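SusD superfamily protein (Bacteroides vulgatus ATCC 8482, PDB 3JQ0) probably binds nutrients, most likely glycans, at the outer membrane of the bacterium. Local coordinates at residues A[360-363]-A[364-368]; A[30-33]-A[34-38]. One frame throughout, in Å; residues are numbered along the deposited sequence.

Interaction 1 (A[360-363]-A[364-368])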
ATOM      1  N   PRO A 360       2.567   6.370   3.525  1.00  6.62           N
ATOM      2  CA  PRO A 360       1.110   6.547   3.358  1.00  6.42           C
ATOM      3  C   PRO A 360       0.385   5.211   3.331  1.00  6.45           C
ATOM      4  O   PRO A 360       0.857   4.266   2.713  1.00  8.00           O
ATOM      5  CB  PRO A 360       0.997   7.247   1.993  1.00  6.82           C
ATOM      6  CG  PRO A 360       2.358   7.815   1.700  1.00 11.64           C
ATOM      7  CD  PRO A 360       3.320   6.845   2.346  1.00  7.48           C
ATOM      8  N   ILE A 361      -0.771   5.173   3.974  1.00  6.65           N
ATOM      9  CA  ILE A 361      -1.714   4.040   3.923  1.00  6.61           C
ATOM     10  C   ILE A 361      -2.860   4.384   3.001  1.00  6.40           C
ATOM     11  O   ILE A 361      -3.189   3.648   2.056  1.00  6.70           O
ATOM     12  CB  ILE A 361      -2.179   3.604   5.328  1.00  7.50           C
ATOM     13  CG1 ILE A 361      -0.996   3.132   6.186  1.00  7.77           C
ATOM     14  CG2 ILE A 361      -3.282   2.561   5.234  1.00  7.87           C
ATOM     15  CD1 ILE A 361      -0.330   1.887   5.703  1.00  9.62           C
ATOM     16  N   TYR A 362      -3.527   5.499   3.293  1.00  6.40           N
ATOM     17  CA  TYR A 362      -4.618   6.015   2.446  1.00  6.59           C
ATOM     18  C   TYR A 362      -4.332   7.435   2.018  1.00  6.45           C
ATOM     19  O   TYR A 362      -4.212   8.318   2.894  1.00  7.98           O
ATOM     20  CB  TYR A 362      -5.965   5.955   3.150  1.00  6.82           C
ATOM     21  CG  TYR A 362      -6.497   4.577   3.469  1.00  6.48           C
ATOM     22  CD1 TYR A 362      -6.528   3.570   2.493  1.00  7.42           C
ATOM     23  CD2 TYR A 362      -7.001   4.286   4.713  1.00  7.39           C
ATOM     24  CE1 TYR A 362      -7.100   2.343   2.754  1.00  7.26           C
ATOM     25  CE2 TYR A 362      -7.575   3.039   4.986  1.00  7.69           C
ATOM     26  CZ  TYR A 362      -7.610   2.058   3.998  1.00  7.32           C
ATOM     27  OH  TYR A 362      -8.209   0.851   4.308  1.00  8.15           O
ATOM     28  N   ARG A 363      -4.273   7.643   0.704  1.00  7.45           N
ATOM     29  CA  ARG A 363      -4.079   8.937   0.061  1.00  8.45           C
ATOM     30  C   ARG A 363      -5.294   9.356  -0.708  1.00  7.14           C
ATOM     31  O   ARG A 363      -6.048   8.481  -1.192  1.00  6.88           O
ATOM     32  CB  ARG A 363      -2.856   8.824  -1.024  1.00  9.42           C
ATOM     33  CG  ARG A 363      -1.528   8.686  -0.429  1.00 11.04           C
ATOM     34  CD  ARG A 363      -0.473   9.051  -1.307  1.00  7.91           C
ATOM     35  NE  ARG A 363      -0.105   8.131  -2.368  1.00  6.13           N
ATOM     36  CZ  ARG A 363      -0.229   8.378  -3.658  1.00  5.97           C
ATOM     37  NH1 ARG A 363      -0.923   9.385  -4.157  1.00  6.58           N
ATOM     38  NH2 ARG A 363       0.376   7.554  -4.498  1.00  6.56           N
ATOM     39  N   TYR A 364      -5.471  10.655  -0.951  1.00  7.24           N
ATOM     40  CA  TYR A 364      -6.628  11.094  -1.698  1.00  7.00           C
ATOM     41  C   TYR A 364      -6.671  10.509  -3.138  1.00  7.09           C
ATOM     42  O   TYR A 364      -7.760  10.211  -3.623  1.00  7.24           O
ATOM     43  CB  TYR A 364      -6.750  12.605  -1.709  1.00  8.11           C
ATOM     44  CG  TYR A 364      -8.074  13.085  -2.236  1.00  8.02           C
ATOM     45  CD1 TYR A 364      -9.234  12.845  -1.541  1.00  9.79           C
ATOM     46  CD2 TYR A 364      -8.190  13.780  -3.426  1.00  9.23           C
ATOM     47  CE1 TYR A 364     -10.456  13.276  -2.019  1.00 11.32           C
ATOM     48  CE2 TYR A 364      -9.402  14.233  -3.898  1.00  9.74           C
ATOM     49  CZ  TYR A 364     -10.538  13.980  -3.195  1.00 10.39           C
ATOM     50  OH  TYR A 364     -11.777  14.382  -3.628  1.00 12.76           O
ATOM     51  N   ALA A 365      -5.531  10.305  -3.805  1.00  6.96           N
ATOM     52  CA  ALA A 365      -5.594   9.676  -5.132  1.00  6.75           C
ATOM     53  C   ALA A 365      -6.220   8.285  -5.033  1.00  6.31           C
ATOM     54  O   ALA A 365      -6.817   7.805  -5.997  1.00  7.27           O
ATOM     55  CB  ALA A 365      -4.231   9.599  -5.792  1.00  7.21           C
ATOM     56  N   ASP A 366      -5.985   7.590  -3.911  1.00  6.33           N
ATOM     57  CA  ASP A 366      -6.559   6.246  -3.676  1.00  6.67           C
ATOM     58  C   ASP A 366      -8.075   6.368  -3.570  1.00  6.68           C
ATOM     59  O   ASP A 366      -8.798   5.597  -4.207  1.00  7.49           O
ATOM     60  CB  ASP A 366      -5.894   5.676  -2.398  1.00  7.00           C
ATOM     61  CG  ASP A 366      -6.104   4.206  -2.144  1.00  6.97           C
ATOM     62  OD1 ASP A 366      -6.677   3.505  -3.003  1.00  7.46           O
ATOM     63  OD2 ASP A 366      -5.629   3.773  -1.078  1.00  8.14           O
ATOM     64  N   CYS A 367      -8.564   7.344  -2.803  1.00  6.69           N
ATOM     65  CA  CYS A 367     -10.004   7.620  -2.756  1.00  7.20           C
ATOM     66  C   CYS A 367     -10.544   7.762  -4.189  1.00  6.94           C
ATOM     67  O   CYS A 367     -11.525   7.155  -4.553  1.00  7.32           O
ATOM     68  CB  CYS A 367     -10.232   8.882  -1.918  1.00  7.60           C
ATOM     69  SG  CYS A 367     -11.937   9.475  -1.938  1.00  9.80           S
ATOM     70  N   LEU A 368      -9.941   8.638  -4.970  1.00  6.84           N
ATOM     71  CA  LEU A 368     -10.462   8.899  -6.310  1.00  6.77           C
ATOM     72  C   LEU A 368     -10.476   7.651  -7.190  1.00  7.07           C
ATOM     73  O   LEU A 368     -11.450   7.414  -7.903  1.00  7.25           O
ATOM     74  CB  LEU A 368      -9.663  10.034  -6.998  1.00  7.81           C
ATOM     75  CG  LEU A 368      -9.799  11.414  -6.372  1.00  8.52           C
ATOM     76  CD1 LEU A 368      -8.967  12.419  -7.222  1.00 10.83           C
ATOM     77  CD2 LEU A 368     -11.268  11.848  -6.232  1.00  9.95           C
TER
HETATM   78  O   HOH W   1      -3.373   5.379  -0.676  1.00  7.13           O

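Interaction 2 (A[30-33]-A[34-38])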
ATOM      1  N   PHE A  30       2.429  -4.855   5.648  1.00  6.99           N
ATOM      2  CA  PHE A  30       1.331  -4.382   4.792  1.00  7.23           C
ATOM      3  C   PHE A  30       1.809  -4.251   3.364  1.00  6.78           C
ATOM      4  O   PHE A  30       1.074  -4.571   2.429  1.00  7.31           O
ATOM      5  CB  PHE A  30       0.747  -3.045   5.300  1.00  7.91           C
ATOM      6  CG  PHE A  30       0.199  -3.088   6.702  1.00  8.78           C
ATOM      7  CD1 PHE A  30      -0.403  -4.243   7.244  1.00 10.06           C
ATOM      8  CD2 PHE A  30       0.260  -1.964   7.516  1.00  9.59           C
ATOM      9  CE1 PHE A  30      -0.879  -4.258   8.550  1.00 11.75           C
ATOM     10  CE2 PHE A  30      -0.224  -1.984   8.819  1.00 10.52           C
ATOM     11  CZ  PHE A  30      -0.769  -3.141   9.341  1.00 12.64           C
ATOM     12  N   PHE A  31       3.022  -3.729   3.150  1.00  6.93           N
ATOM     13  CA  PHE A  31       3.625  -3.711   1.832  1.00  6.85           C
ATOM     14  C   PHE A  31       3.717  -5.104   1.232  1.00  6.04           C
ATOM     15  O   PHE A  31       3.307  -5.339   0.098  1.00  6.47           O
ATOM     16  CB  PHE A  31       4.981  -3.017   1.862  1.00  6.77           C
ATOM     17  CG  PHE A  31       5.822  -3.246   0.642  1.00  6.27           C
ATOM     18  CD1 PHE A  31       5.523  -2.629  -0.576  1.00  7.41           C
ATOM     19  CD2 PHE A  31       6.886  -4.141   0.711  1.00  7.07           C
ATOM     20  CE1 PHE A  31       6.346  -2.896  -1.680  1.00  7.66           C
ATOM     21  CE2 PHE A  31       7.682  -4.396  -0.390  1.00  8.08           C
ATOM     22  CZ  PHE A  31       7.399  -3.777  -1.583  1.00  8.10           C
ATOM     23  N   LEU A  32       4.294  -6.037   1.997  1.00  5.95           N
ATOM     24  CA  LEU A  32       4.501  -7.375   1.480  1.00  6.40           C
ATOM     25  C   LEU A  32       3.202  -8.069   1.101  1.00  5.75           C
ATOM     26  O   LEU A  32       3.148  -8.804   0.101  1.00  6.64           O
ATOM     27  CB  LEU A  32       5.251  -8.256   2.493  1.00  7.01           C
ATOM     28  CG  LEU A  32       6.722  -7.894   2.808  1.00  7.08           C
ATOM     29  CD1 LEU A  32       7.239  -8.891   3.868  1.00  9.03           C
ATOM     30  CD2 LEU A  32       7.581  -7.837   1.563  1.00  8.57           C
ATOM     31  N   LEU A  33       2.167  -7.881   1.922  1.00  6.16           N
ATOM     32  CA  LEU A  33       0.896  -8.509   1.650  1.00  6.13           C
ATOM     33  C   LEU A  33       0.227  -7.900   0.432  1.00  6.45           C
ATOM     34  O   LEU A  33      -0.483  -8.619  -0.299  1.00  6.83           O
ATOM     35  CB  LEU A  33      -0.041  -8.346   2.873  1.00  6.91           C
ATOM     36  CG  LEU A  33       0.361  -9.172   4.097  1.00  7.29           C
ATOM     37  CD1 LEU A  33      -0.538  -8.798   5.262  1.00  9.81           C
ATOM     38  CD2 LEU A  33       0.272 -10.658   3.808  1.00  8.54           C
ATOM     39  N   GLY A  34       0.439  -6.606   0.181  1.00  6.30           N
ATOM     40  CA  GLY A  34      -0.340  -5.924  -0.827  1.00  6.28           C
ATOM     41  C   GLY A  34       0.298  -5.731  -2.182  1.00  5.93           C
ATOM     42  O   GLY A  34      -0.420  -5.347  -3.116  1.00  6.44           O
ATOM     43  N   GLU A  35       1.604  -6.037  -2.340  1.00  5.77           N
ATOM     44  CA  GLU A  35       2.312  -5.691  -3.572  1.00  5.66           C
ATOM     45  C   GLU A  35       3.177  -6.768  -4.230  1.00  5.83           C
ATOM     46  O   GLU A  35       2.930  -7.074  -5.402  1.00  6.06           O
ATOM     47  CB  GLU A  35       3.004  -4.343  -3.427  1.00  6.20           C
ATOM     48  CG  GLU A  35       3.870  -3.936  -4.581  1.00  6.74           C
ATOM     49  CD  GLU A  35       4.368  -2.498  -4.495  1.00  6.12           C
ATOM     50  OE1 GLU A  35       3.673  -1.661  -3.884  1.00  6.52           O
ATOM     51  OE2 GLU A  35       5.451  -2.190  -5.062  1.00  6.61           O
ATOM     52  N   PRO A  36       4.209  -7.325  -3.568  1.00  5.78           N
ATOM     53  CA  PRO A  36       5.212  -8.085  -4.318  1.00  5.96           C
ATOM     54  C   PRO A  36       4.832  -9.427  -4.903  1.00  5.89           C
ATOM     55  O   PRO A  36       5.644  -9.955  -5.675  1.00  6.44           O
ATOM     56  CB  PRO A  36       6.392  -8.219  -3.344  1.00  6.82           C
ATOM     57  CG  PRO A  36       6.198  -7.148  -2.350  1.00  9.88           C
ATOM     58  CD  PRO A  36       4.720  -6.998  -2.224  1.00  6.30           C
ATOM     59  N   ARG A  37       3.664  -9.983  -4.586  1.00  5.65           N
ATOM     60  CA  ARG A  37       3.222 -11.181  -5.314  1.00  6.34           C
ATOM     61  C   ARG A  37       2.736 -10.924  -6.738  1.00  6.16           C
ATOM     62  O   ARG A  37       2.502 -11.873  -7.470  1.00  6.82           O
ATOM     63  CB  ARG A  37       2.156 -11.926  -4.498  1.00  6.18           C
ATOM     64  CG  ARG A  37       2.675 -12.570  -3.243  1.00  6.59           C
ATOM     65  CD  ARG A  37       1.646 -13.365  -2.478  1.00  7.25           C
ATOM     66  NE  ARG A  37       1.236 -14.495  -3.300  1.00  6.74           N
ATOM     67  CZ  ARG A  37       0.262 -15.340  -2.981  1.00  7.27           C
ATOM     68  NH1 ARG A  37      -0.385 -15.226  -1.845  1.00  7.74           N
ATOM     69  NH2 ARG A  37      -0.021 -16.346  -3.814  1.00  8.01           N
ATOM     70  N   ALA A  38       2.585  -9.655  -7.132  1.00  6.49           N
ATOM     71  CA  ALA A  38       2.131  -9.310  -8.481  1.00  6.49           C
ATOM     72  C   ALA A  38       3.330  -9.213  -9.418  1.00  5.98           C
ATOM     73  O   ALA A  38       4.235 -10.049  -9.323  1.00  6.62           O
ATOM     74  CB  ALA A  38       1.220  -8.058  -8.429  1.00  6.76           C
TER
HETATM   75  O   HOH W   2       1.864  -9.380  -2.339  1.00  7.20           O

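Interaction 1 (A[360-363]-A[364-368])
Arg363 occupies the N-cap position of helix 364-377, and its carbonyl opens the helical bonding: Cys367 N donates to Arg363 O over 3.2 Å with an N-H...O angle of 158°, the donor lying in the carbonyl plane. Asp366 N also approaches Arg363 O, at 2.9 Å, but this second bond is bent and weak. The Asp366 side chain reaches back toward the strand that feeds the helix. With CG anti to the backbone N (chi1 -167°), its carboxylate is carried beside the Tyr362 ring, where OD2 sits 3.7 Å from CD1, at the ring edge and in its plane. The carboxylate plane is turned 45° from the ring. Ile361 CG2 covers one face of that ring, over its centre. A water joins strand end and helix start, accepting from Arg363 N at 2.8 Å. It can donate to Asp366 OD2, at 2.8 Å, and to Ile361 O, with more acceptors in its reach than it has protons. The Arg363 side chain bends at chi3, bringing NH1 obliquely to 3.7 Å from Ala365 CB. Its guanidinium forms salt bridges with Glu445, Glu441 and Glu242, and the last of these also accepts from Ala365 N. Asp366 OD1 is held by Arg438 and Gln370, while Tyr362 OH bonds Glu191 on helix 182-199. The salt bridges of Arg363 and Asp366 probably offset the cost of burying both residues, and are likely to restrict the rotation of their flat groups. Ile361 and Tyr362 form a classic beta bulge opposite Phe245 of the antiparallel strand 243-247, and the strand then runs directly into the N-terminus of helix 364-377, a bulged strand end passing into a helix N-cap within the RagB/SusD region of the chain.

Interaction 2 (A[30-33]-A[34-38])
Phe31 O receives two weak backbone bonds at the C-terminal end of helix 27-34, from Gly34 N at 3.1 Å and from Glu35 N at 3.1 Å. Gly34 N is shared, since it also makes a weak bond to Phe30 O. Glu35 leaves helical geometry and starts a type I beta turn that runs to Ala38, so this is a helix end passing straight into a turn. Pro36, second in the turn, has no N-H to continue the helical pattern; its ring folds back instead against the last helical turn. Pro36 CG packs 3.7 Å from Phe31 CZ, while Pro36 CD lies over one face of the ring, offset toward its rim. Leu32 CD2 adds a looser apolar contact to Pro36 CG. The Glu35 side chain, extended with CG anti to the backbone N (chi1 175°), runs past the same phenyl ring, its CD 3.5 Å from Phe31 CE1 and the carboxylate plane turned 70° from the ring. Tyr41 OH and the backbone N of Phe444 bond OE2, and Gly446 N bonds OE1, so the buried acid is held by three donors. Phe31 itself stacks with Trp257, and an alanine here would probably leave that indole without this stacking partner and open a gap beside Pro36 and the Glu35 carboxylate. One water bridges helix and turn, giving a proton to Leu32 O at 2.8 Å and accepting from Arg37 N at 2.9 Å.

Overall arrangement
Both contacts are buried near the centre of the molecule, with their own centres about 17 Å apart, and both lie where a helix meets irregular or extended backbone: interaction 1 at a helix start, interaction 2 at a helix end. They are far apart in sequence yet meet directly, Ile361 CD1 packing 4.3 Å from Phe30 CD2. The chemistry differs. Interaction 1 depends on buried charges paired with oppositely charged residues far away in sequence, whereas interaction 2 relies more on aromatic and proline packing, with one acid held by neutral donors. Residues 441-446, at the end of helix 430-441 and just after it, serve both, giving side-chain acids to interaction 1 and backbone amides to interaction 2.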